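Local coordinates for protein beta-N-acetylhexosaminidase (Mycobacterium smegmatis, PDB 4YYF) that probably hydrolyses terminal non-reducing N-acetyl-D-hexosamine residues from N-acetyl-beta-D-hexosaminides, as a member of glycoside hydrolase family 3, at residues H210-S215 against G219-P224; V249-V254 against G296-R301; D261-S264 against A268-N271; L272-G277 against G315-L320. The protein carries 1 engineered substitution. All blocks are in the same frame, centred on the assembly; numbering follows the deposited sequence.

Interaction 1: H210-S215 against G219-P224; sequences HASGDS and GVTTPP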
loop_
_atom_site.group_PDB
_atom_site.type_symbol
_atom_site.label_atom_id
_atom_site.label_comp_id
_atom_site.label_asym_id
_atom_site.label_seq_id
_atom_site.Cartn_x
_atom_site.Cartn_y
_atom_site.Cartn_z
ATOM N N HIS A 210 -10.341 -6.630 13.415
ATOM C CA HIS A 210 -10.653 -6.980 14.806
ATOM C C HIS A 210 -9.511 -6.599 15.754
ATOM O O HIS A 210 -9.408 -7.139 16.851
ATOM C CB HIS A 210 -10.980 -8.478 14.936
ATOM C CG HIS A 210 -12.132 -8.924 14.086
ATOM N ND1 HIS A 210 -11.967 -9.517 12.855
ATOM C CD2 HIS A 210 -13.472 -8.861 14.299
ATOM C CE1 HIS A 210 -13.155 -9.809 12.343
ATOM N NE2 HIS A 210 -14.079 -9.417 13.200
ATOM N N ALA A 211 -8.652 -5.676 15.328
ATOM C CA ALA A 211 -7.522 -5.242 16.162
ATOM C C ALA A 211 -8.004 -4.474 17.397
ATOM O O ALA A 211 -9.120 -3.958 17.411
ATOM C CB ALA A 211 -6.554 -4.397 15.355
ATOM N N SER A 212 -7.155 -4.384 18.422
ATOM C CA SER A 212 -7.547 -3.821 19.721
ATOM C C SER A 212 -7.700 -2.295 19.778
ATOM O O SER A 212 -8.139 -1.750 20.793
ATOM C CB SER A 212 -6.572 -4.264 20.815
ATOM O OG SER A 212 -5.244 -3.915 20.485
ATOM N N GLY A 213 -7.340 -1.597 18.708
ATOM C CA GLY A 213 -7.421 -0.144 18.712
ATOM C C GLY A 213 -6.943 0.438 17.399
ATOM O O GLY A 213 -6.948 -0.250 16.378
ATOM N N ASP A 214 -6.494 1.692 17.441
ATOM C CA ASP A 214 -6.113 2.431 16.236
ATOM C C ASP A 214 -4.587 2.492 16.085
ATOM O O ASP A 214 -3.907 3.143 16.883
ATOM C CB ASP A 214 -6.690 3.851 16.325
ATOM C CG ASP A 214 -6.495 4.655 15.049
ATOM O OD1 ASP A 214 -5.722 4.230 14.165
ATOM O OD2 ASP A 214 -7.115 5.736 14.938
ATOM N N SER A 215 -4.055 1.840 15.055
ATOM C CA SER A 215 -2.603 1.816 14.846
ATOM C C SER A 215 -2.005 3.188 14.507
ATOM O O SER A 215 -0.788 3.367 14.560
ATOM C CB SER A 215 -2.200 0.779 13.792
ATOM O OG SER A 215 -2.935 0.931 12.581
ATOM N N GLY A 219 0.387 1.063 19.544
ATOM C CA GLY A 219 0.427 -0.349 19.206
ATOM C C GLY A 219 -0.940 -0.976 19.356
ATOM O O GLY A 219 -1.714 -0.587 20.235
ATOM N N VAL A 220 -1.240 -1.943 18.492
ATOM C CA VAL A 220 -2.499 -2.677 18.549
ATOM C C VAL A 220 -2.248 -4.175 18.345
ATOM O O VAL A 220 -1.228 -4.564 17.760
ATOM C CB VAL A 220 -3.516 -2.171 17.489
ATOM C CG1 VAL A 220 -3.773 -0.681 17.644
ATOM C CG2 VAL A 220 -3.036 -2.482 16.076
ATOM N N THR A 221 -3.183 -4.994 18.827
ATOM C CA THR A 221 -3.094 -6.455 18.735
ATOM C C THR A 221 -4.343 -7.045 18.062
ATOM O O THR A 221 -5.462 -6.601 18.316
ATOM C CB THR A 221 -2.939 -7.079 20.138
ATOM O OG1 THR A 221 -1.817 -6.489 20.795
ATOM C CG2 THR A 221 -2.720 -8.594 20.057
ATOM N N THR A 222 -4.153 -8.054 17.216
ATOM C CA THR A 222 -5.277 -8.750 16.589
ATOM C C THR A 222 -5.635 -10.000 17.391
ATOM O O THR A 222 -4.903 -10.373 18.310
ATOM C CB THR A 222 -4.891 -9.241 15.197
ATOM O OG1 THR A 222 -3.922 -10.281 15.336
ATOM C CG2 THR A 222 -4.328 -8.117 14.346
ATOM N N PRO A 223 -6.750 -10.672 17.028
ATOM C CA PRO A 223 -6.958 -12.032 17.536
ATOM C C PRO A 223 -5.801 -12.927 17.080
ATOM O O PRO A 223 -5.095 -12.556 16.145
ATOM C CB PRO A 223 -8.251 -12.467 16.835
ATOM C CG PRO A 223 -8.975 -11.188 16.559
ATOM C CD PRO A 223 -7.906 -10.193 16.237
ATOM N N PRO A 224 -5.605 -14.089 17.723
ATOM C CA PRO A 224 -4.475 -14.939 17.327
ATOM C C PRO A 224 -4.584 -15.425 15.886
ATOM O O PRO A 224 -5.683 -15.437 15.323
ATOM C CB PRO A 224 -4.579 -16.135 18.282
ATOM C CG PRO A 224 -5.367 -15.625 19.454
ATOM C CD PRO A 224 -6.337 -14.638 18.881
HETATM O O HOH W 1 -7.706 -8.023 19.750
#

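Interaction 2: V249-V254 against G296-R301; sequences VGHMQV and GAINQR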
loop_
_atom_site.group_PDB
_atom_site.type_symbol
_atom_site.label_atom_id
_atom_site.label_comp_id
_atom_site.label_asym_id
_atom_site.label_seq_id
_atom_site.Cartn_x
_atom_site.Cartn_y
_atom_site.Cartn_z
ATOM N N VAL A 249 0.587 -4.538 4.087
ATOM C CA VAL A 249 0.654 -5.141 5.419
ATOM C C VAL A 249 0.517 -4.052 6.483
ATOM O O VAL A 249 1.170 -3.015 6.394
ATOM C CB VAL A 249 1.984 -5.894 5.617
ATOM C CG1 VAL A 249 2.079 -6.439 7.035
ATOM C CG2 VAL A 249 2.098 -7.036 4.623
ATOM N N GLY A 250 -0.336 -4.274 7.484
ATOM C CA GLY A 250 -0.555 -3.273 8.517
ATOM C C GLY A 250 0.401 -3.436 9.691
ATOM O O GLY A 250 1.265 -4.312 9.675
ATOM N N HIS A 251 0.242 -2.602 10.718
ATOM C CA HIS A 251 1.195 -2.559 11.824
ATOM C C HIS A 251 0.725 -3.331 13.060
ATOM O O HIS A 251 1.351 -3.240 14.125
ATOM C CB HIS A 251 1.490 -1.099 12.242
ATOM C CG HIS A 251 1.968 -0.221 11.118
ATOM N ND1 HIS A 251 2.855 -0.649 10.156
ATOM C CD2 HIS A 251 1.675 1.069 10.820
ATOM C CE1 HIS A 251 3.089 0.341 9.306
ATOM N NE2 HIS A 251 2.389 1.393 9.689
HETATM N N MSE A 252 -0.370 -4.078 12.945
HETATM C CA MSE A 252 -0.889 -4.796 14.116
HETATM C C MSE A 252 0.110 -5.848 14.571
HETATM O O MSE A 252 0.849 -6.400 13.752
HETATM C CB MSE A 252 -2.198 -5.510 13.783
HETATM C CG MSE A 252 -3.264 -4.665 13.104
HETATM SE SE MSE A 252 -3.093 -4.586 11.153
HETATM C CE MSE A 252 -2.597 -6.415 10.791
ATOM N N GLN A 253 0.127 -6.126 15.871
ATOM C CA GLN A 253 0.844 -7.279 16.399
ATOM C C GLN A 253 -0.105 -8.476 16.360
ATOM O O GLN A 253 -1.266 -8.358 16.767
ATOM C CB GLN A 253 1.283 -7.012 17.840
ATOM C CG GLN A 253 2.245 -5.838 17.961
ATOM C CD GLN A 253 2.309 -5.271 19.362
ATOM O OE1 GLN A 253 2.664 -5.969 20.307
ATOM N NE2 GLN A 253 1.950 -3.992 19.502
ATOM N N VAL A 254 0.378 -9.614 15.868
ATOM C CA VAL A 254 -0.464 -10.807 15.734
ATOM C C VAL A 254 0.043 -11.949 16.614
ATOM O O VAL A 254 1.112 -12.496 16.345
ATOM C CB VAL A 254 -0.481 -11.308 14.263
ATOM C CG1 VAL A 254 -1.432 -12.503 14.098
ATOM C CG2 VAL A 254 -0.832 -10.180 13.293
ATOM N N GLY A 296 1.685 5.821 15.138
ATOM C CA GLY A 296 2.238 5.523 16.449
ATOM C C GLY A 296 2.652 4.079 16.685
ATOM O O GLY A 296 3.573 3.825 17.464
ATOM N N ALA A 297 1.986 3.130 16.028
ATOM C CA ALA A 297 2.344 1.715 16.193
ATOM C C ALA A 297 3.796 1.482 15.767
ATOM O O ALA A 297 4.462 0.568 16.256
ATOM C CB ALA A 297 1.399 0.808 15.392
ATOM N N ILE A 298 4.262 2.300 14.826
ATOM C CA ILE A 298 5.641 2.234 14.358
ATOM C C ILE A 298 6.526 3.282 15.035
ATOM O O ILE A 298 7.578 2.956 15.604
ATOM C CB ILE A 298 5.740 2.448 12.834
ATOM C CG1 ILE A 298 4.923 1.393 12.097
ATOM C CG2 ILE A 298 7.210 2.389 12.381
ATOM C CD1 ILE A 298 5.370 -0.044 12.414
ATOM N N ASN A 299 6.107 4.541 14.978
ATOM C CA ASN A 299 7.038 5.629 15.292
ATOM C C ASN A 299 7.401 5.742 16.767
ATOM O O ASN A 299 8.390 6.390 17.130
ATOM C CB ASN A 299 6.622 6.974 14.641
ATOM C CG ASN A 299 5.443 7.653 15.331
ATOM O OD1 ASN A 299 5.183 7.443 16.510
ATOM N ND2 ASN A 299 4.758 8.520 14.595
ATOM N N GLN A 300 6.624 5.080 17.618
ATOM C CA GLN A 300 6.939 5.059 19.043
ATOM C C GLN A 300 8.069 4.084 19.348
ATOM O O GLN A 300 8.608 4.077 20.453
ATOM C CB GLN A 300 5.705 4.683 19.864
ATOM C CG GLN A 300 4.661 5.774 19.929
ATOM C CD GLN A 300 3.339 5.269 20.473
ATOM O OE1 GLN A 300 3.258 4.160 21.011
ATOM N NE2 GLN A 300 2.293 6.078 20.334
ATOM N N ARG A 301 8.421 3.261 18.368
ATOM C CA ARG A 301 9.455 2.260 18.572
ATOM C C ARG A 301 10.648 2.466 17.635
ATOM O O ARG A 301 11.783 2.175 17.998
ATOM C CB ARG A 301 8.852 0.854 18.415
ATOM C CG ARG A 301 7.672 0.614 19.354
ATOM C CD ARG A 301 6.930 -0.681 19.062
ATOM N NE ARG A 301 7.781 -1.858 19.197
ATOM C CZ ARG A 301 7.332 -3.111 19.204
ATOM N NH1 ARG A 301 6.031 -3.352 19.097
ATOM N NH2 ARG A 301 8.183 -4.119 19.318
#

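Interaction 3: D261-S264 against A268-N271; sequences DPAS and AVYN. Engineered in segment 268-271: Val-269 (natural residue Ala).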
loop_
_atom_site.group_PDB
_atom_site.type_symbol
_atom_site.label_atom_id
_atom_site.label_comp_id
_atom_site.label_asym_id
_atom_site.label_seq_id
_atom_site.Cartn_x
_atom_site.Cartn_y
_atom_site.Cartn_z
ATOM N N ASP A 261 6.116 -7.811 17.552
ATOM C CA ASP A 261 6.539 -6.995 16.418
ATOM C C ASP A 261 5.329 -6.554 15.614
ATOM O O ASP A 261 4.392 -7.333 15.418
ATOM C CB ASP A 261 7.479 -7.774 15.497
ATOM C CG ASP A 261 8.813 -8.089 16.141
ATOM O OD1 ASP A 261 9.255 -7.337 17.030
ATOM O OD2 ASP A 261 9.426 -9.096 15.742
ATOM N N PRO A 262 5.341 -5.307 15.131
ATOM C CA PRO A 262 4.288 -4.909 14.190
ATOM C C PRO A 262 4.336 -5.820 12.965
ATOM O O PRO A 262 5.426 -6.219 12.550
ATOM C CB PRO A 262 4.685 -3.478 13.810
ATOM C CG PRO A 262 5.525 -2.999 14.974
ATOM C CD PRO A 262 6.302 -4.221 15.389
ATOM N N ALA A 263 3.187 -6.160 12.392
ATOM C CA ALA A 263 3.184 -7.176 11.340
ATOM C C ALA A 263 4.034 -6.743 10.139
ATOM O O ALA A 263 4.742 -7.551 9.552
ATOM C CB ALA A 263 1.752 -7.524 10.921
ATOM N N SER A 264 3.979 -5.455 9.804
ATOM C CA SER A 264 4.774 -4.884 8.718
ATOM C C SER A 264 6.289 -5.063 8.872
ATOM O O SER A 264 7.035 -4.980 7.881
ATOM C CB SER A 264 4.460 -3.392 8.590
ATOM O OG SER A 264 4.617 -2.755 9.850
ATOM N N ALA A 268 7.867 -13.149 9.708
ATOM C CA ALA A 268 6.804 -14.148 9.747
ATOM C C ALA A 268 5.601 -13.767 8.888
ATOM O O ALA A 268 4.974 -14.632 8.265
ATOM C CB ALA A 268 6.379 -14.406 11.163
ATOM N N VAL A 269 5.269 -12.481 8.861
ATOM C CA VAL A 269 4.113 -12.021 8.106
ATOM C C VAL A 269 4.322 -12.234 6.616
ATOM O O VAL A 269 3.438 -12.750 5.922
ATOM C CB VAL A 269 3.846 -10.540 8.366
ATOM C CG1 VAL A 269 2.482 -10.135 7.797
ATOM C CG2 VAL A 269 3.868 -10.308 9.818
ATOM N N TYR A 270 5.502 -11.856 6.135
ATOM C CA TYR A 270 5.814 -11.981 4.719
ATOM C C TYR A 270 5.978 -13.439 4.315
ATOM O O TYR A 270 5.497 -13.840 3.252
ATOM C CB TYR A 270 7.030 -11.117 4.362
ATOM C CG TYR A 270 6.763 -9.659 4.672
ATOM C CD1 TYR A 270 6.074 -8.855 3.777
ATOM C CD2 TYR A 270 7.164 -9.096 5.883
ATOM C CE1 TYR A 270 5.805 -7.524 4.068
ATOM C CE2 TYR A 270 6.906 -7.769 6.176
ATOM C CZ TYR A 270 6.231 -6.989 5.266
ATOM O OH TYR A 270 5.981 -5.672 5.565
ATOM N N ASN A 271 6.602 -14.247 5.169
ATOM C CA ASN A 271 6.662 -15.680 4.896
ATOM C C ASN A 271 5.262 -16.275 4.768
ATOM O O ASN A 271 5.027 -17.130 3.927
ATOM C CB ASN A 271 7.458 -16.446 5.966
ATOM C CG ASN A 271 8.940 -16.164 5.909
ATOM O OD1 ASN A 271 9.474 -15.762 4.869
ATOM N ND2 ASN A 271 9.620 -16.370 7.034
#

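Interaction 4: L272-G277 against G315-L320; sequences LLRSGG and GADNAL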
loop_
_atom_site.group_PDB
_atom_site.type_symbol
_atom_site.label_atom_id
_atom_site.label_comp_id
_atom_site.label_asym_id
_atom_site.label_seq_id
_atom_site.Cartn_x
_atom_site.Cartn_y
_atom_site.Cartn_z
ATOM N N LEU A 272 4.336 -15.822 5.611
ATOM C CA LEU A 272 2.974 -16.349 5.591
ATOM C C LEU A 272 2.333 -16.064 4.233
ATOM O O LEU A 272 1.691 -16.929 3.641
ATOM C CB LEU A 272 2.136 -15.703 6.695
ATOM C CG LEU A 272 0.734 -16.285 6.888
ATOM C CD1 LEU A 272 0.812 -17.662 7.508
ATOM C CD2 LEU A 272 -0.123 -15.339 7.754
ATOM N N LEU A 273 2.543 -14.846 3.745
ATOM C CA LEU A 273 1.992 -14.396 2.469
ATOM C C LEU A 273 2.675 -15.085 1.283
ATOM O O LEU A 273 2.003 -15.582 0.370
ATOM C CB LEU A 273 2.101 -12.864 2.383
ATOM C CG LEU A 273 1.456 -12.110 1.220
ATOM C CD1 LEU A 273 -0.031 -12.445 1.100
ATOM C CD2 LEU A 273 1.669 -10.589 1.389
ATOM N N ARG A 274 4.008 -15.137 1.294
ATOM C CA ARG A 274 4.756 -15.728 0.178
ATOM C C ARG A 274 4.572 -17.235 0.046
ATOM O O ARG A 274 4.568 -17.777 -1.065
ATOM C CB ARG A 274 6.267 -15.447 0.301
ATOM C CG ARG A 274 6.680 -13.976 0.327
ATOM C CD ARG A 274 6.247 -13.222 -0.902
ATOM N NE ARG A 274 6.711 -11.837 -0.844
ATOM C CZ ARG A 274 6.305 -10.882 -1.667
ATOM N NH1 ARG A 274 5.415 -11.162 -2.600
ATOM N NH2 ARG A 274 6.775 -9.652 -1.541
ATOM N N SER A 275 4.454 -17.923 1.178
ATOM C CA SER A 275 4.464 -19.386 1.170
ATOM C C SER A 275 3.090 -19.995 0.904
ATOM O O SER A 275 2.979 -21.186 0.581
ATOM C CB SER A 275 4.941 -19.918 2.519
ATOM O OG SER A 275 3.933 -19.704 3.501
ATOM N N GLY A 276 2.044 -19.199 1.074
ATOM C CA GLY A 276 0.689 -19.724 0.970
ATOM C C GLY A 276 0.177 -20.196 2.317
ATOM O O GLY A 276 -0.888 -20.818 2.418
ATOM N N GLY A 277 0.939 -19.897 3.364
ATOM C CA GLY A 277 0.578 -20.320 4.708
ATOM C C GLY A 277 -0.704 -19.670 5.194
ATOM O O GLY A 277 -1.350 -20.163 6.109
ATOM N N GLY A 315 10.542 -8.313 4.552
ATOM C CA GLY A 315 10.050 -8.847 3.296
ATOM C C GLY A 315 9.140 -7.946 2.495
ATOM O O GLY A 315 8.633 -8.363 1.451
ATOM N N ALA A 316 8.937 -6.708 2.949
ATOM C CA ALA A 316 8.164 -5.765 2.150
ATOM C C ALA A 316 8.915 -5.432 0.861
ATOM O O ALA A 316 10.146 -5.395 0.847
ATOM C CB ALA A 316 7.868 -4.493 2.943
ATOM N N ASP A 317 8.175 -5.196 -0.219
ATOM C CA ASP A 317 8.789 -4.750 -1.473
ATOM C C ASP A 317 8.783 -3.240 -1.558
ATOM O O ASP A 317 9.506 -2.648 -2.361
ATOM C CB ASP A 317 7.991 -5.232 -2.675
ATOM C CG ASP A 317 7.885 -6.720 -2.740
ATOM O OD1 ASP A 317 8.939 -7.386 -2.750
ATOM O OD2 ASP A 317 6.739 -7.217 -2.779
ATOM N N ASN A 318 7.927 -2.612 -0.769
ATOM C CA ASN A 318 7.762 -1.173 -0.892
ATOM C C ASN A 318 7.466 -0.522 0.450
ATOM O O ASN A 318 6.446 -0.799 1.078
ATOM C CB ASN A 318 6.654 -0.850 -1.898
ATOM C CG ASN A 318 6.762 0.561 -2.442
ATOM O OD1 ASN A 318 6.564 1.538 -1.720
ATOM N ND2 ASN A 318 7.083 0.672 -3.724
ATOM N N ALA A 319 8.373 0.342 0.882
ATOM C CA ALA A 319 8.253 1.015 2.173
ATOM C C ALA A 319 7.639 2.379 1.957
ATOM O O ALA A 319 8.185 3.209 1.213
ATOM C CB ALA A 319 9.622 1.151 2.827
ATOM N N LEU A 320 6.511 2.612 2.624
ATOM C CA LEU A 320 5.711 3.810 2.417
ATOM C C LEU A 320 5.726 4.675 3.675
ATOM O O LEU A 320 5.557 4.164 4.780
ATOM C CB LEU A 320 4.269 3.376 2.097
ATOM C CG LEU A 320 3.080 4.332 1.869
ATOM C CD1 LEU A 320 2.411 4.757 3.144
ATOM C CD2 LEU A 320 3.461 5.554 1.079
HETATM O O HOH W 2 8.741 -10.957 0.969
#

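Interaction 1: H210-S215 against G219-P224
Ser-212 and Thr-221 show how two loop segments can be pinned by a reciprocal pair of hydrogen bonds. The backbone N of Ser-212 donates to Thr-221 O at 2.8 Å, in a bond bent to 130° at the hydrogen, while Ser-212 OG accepts a far straighter bond from Thr-221 N (2.9 Å, 166°). With chi1 at 56°, OG folds back between the backbone N and carbonyl carbon of its own residue, and one serine thus engages both backbone polar groups of Thr-221. The same carbonyl receives a CA-H...O contact from Ala-211 CA (3.3 Å) and a proton from a water that also reaches, weakly, His-210 O. Both segments belong to the long loop following strand 199-205 of the TIM barrel, which in family 3 hexosaminidases carries a histidine-rich signature. Within it, Asp-214 OD1 bonds His-216 ND1, and Ser-215 OG bonds His-208 NE2. Apolar contact centres on Val-220, whose branches divide the work: CG1 presses on the Gly-213 backbone, 3.4 Å from its C, whereas CG2 lies 4.1 Å from Ala-211 CB and equally near Ser-215 CB. At the other end, His-210 CB rests on Pro-223 CG (3.7 Å), its imidazole being turned away to Asp-232.

Interaction 2: V249-V254 against G296-R301
His-251 meets the short helix 296-299 through its ring and its CB, illustrating how a buried imidazole can be packed on its face while both its nitrogens are hydrogen-bonded. Its CB first touches Ala-297 CB at 3.7 Å, a methylene-to-methyl contact made from the side of the helix turned toward the loop. Beyond CB the ring lies under Ile-298: CG1 sits directly on the ring normal, 3.3 Å above the centroid, in a CH-pi contact. The ring atoms are accordingly almost equidistant from that methylene. Ile-298 CD1 then runs across toward His-251 ND1, coming within 3.4 Å of it, and the two side chains cross at about a right angle. With chi1 at -59°, Ile-298 CG1 stands anti to the carbonyl carbon, and the longer branch rather than CG2 reaches the imidazole. Rotation of the ring is fixed by two further partners, Ser-264 OG at ND1 and Asp-291 O at NE2. Two residues on, Gln-253 extends its chain until the amide nears Arg-301. Gln-253 NE2 lies at the edge of the guanidinium, 4.2 Å from Arg-301 NH1, with the planes 77° apart; no hydrogen bond joins them, and Arg-301 NH1 instead donates to Ser-260 O. The arrangement is that of neighbouring beta-alpha loops of a TIM barrel, in which the loop after strand 246-249 packs against the short helix that follows strand 287-289.

Interaction 3: D261-S264 against A268-N271
Val-269 and Tyr-270, near the start of helix 267-275, close back on Ala-263 and Ser-264 just upstream. The contact belongs to a beta-alpha connection of the TIM barrel: the chain leaves strand 246-249, makes a 3-10 turn at 263-264 and enters the helix that packs against the barrel. Val-269 is an engineered residue, alanine in the natural sequence. Its CB is directed toward the turn, and both methyls face Ala-263, with CG2 3.7 Å and CG1 4.1 Å from Ala-263 CB. CG2 also comes very near Ala-263 O, a separation short enough that its exact value is doubtful. Val-249, on the barrel strand, touches Ala-263, Val-269 and Tyr-270 alike. Tyr-270 reaches farther than its neighbour. Its CG is anti to the carbonyl carbon (chi1 -60°), which sends the ring back along the helix toward the preceding loop, where it also rests on Val-287, Thr-289 and Ala-316. The ring is met at its edge by Ser-264 O, which lies 3.3 Å from Tyr-270 CE2. The carbonyl of Ser-264 thus serves the Tyr-270 side chain twice, as a neighbour to the ring edge and as the acceptor for its hydroxyl. The phenol closes the contact: Tyr-270 OH donates to Ser-264 O at 2.6 Å, approaching with a C=O...O angle of 116° and tilted 26° from the carbonyl plane.

Interaction 4: L272-G277 against G315-L320
A salt bridge between Arg-274 and Asp-317 ties the last turn of helix 267-275 to the segment leading into barrel strand 319-321, close to the bound sodium ion. Arg-274 NH2 donates to Asp-317 OD2 over 2.7 Å, with 146° at the hydrogen. The acceptor lies in the guanidinium plane, at its edge, whereas NH2 meets OD2 on the syn side and 29° out of the carboxylate plane; the two flat groups stand 51° apart, and NH2 alone of the guanidinium nitrogens bonds the carboxylate. A bend at chi2 swings the arginine chain over to the aspartate, which comes from the opposite direction. Here helix 267-275 packs on strand 287-289 of the TIM barrel, and Arg-274 reaches past it to the residues just before strand 319-321. A second link is indirect: one water accepts from Arg-274 NE at 2.9 Å and donates to Gly-315 O at 2.6 Å. Gly-315 is the first residue beyond helix 304-314 and has a positive phi. The remaining guanidinium nitrogen, NH1, bonds the carbonyls of Phe-283 and Gly-285. Asp-317 is equally well furnished, for OD2 also accepts from Val-287 N while OD1 takes Arg-354 and Ser-351 OG, the latter residue belonging to the sodium site. The two arginines would probably stabilise the carboxylate as an anion.

Overall arrangement
The four contacts trace successive beta-alpha units of one TIM barrel. Interactions 1 and 2 (centres 10 Å apart) share backbone bonds, Val-220 O to Gln-253 N at 2.8 Å and Thr-222 N to Gln-253 O at 2.9 Å. Interaction 3, nested inside the loop of interaction 2, joins it through Met-252 O and Ala-263 N (2.7 Å). It meets interaction 4 through Tyr-270, with centres 8 Å apart. Interaction 1 lies in the histidine-signature loop, consistent with a place beside the substrate pocket; the side chain of Ser-215 is about 4 Å from an acetate, probably from the crystallisation liquor. The sodium is a separate site, about 4 Å from the side chain of Asp-317 in interaction 4.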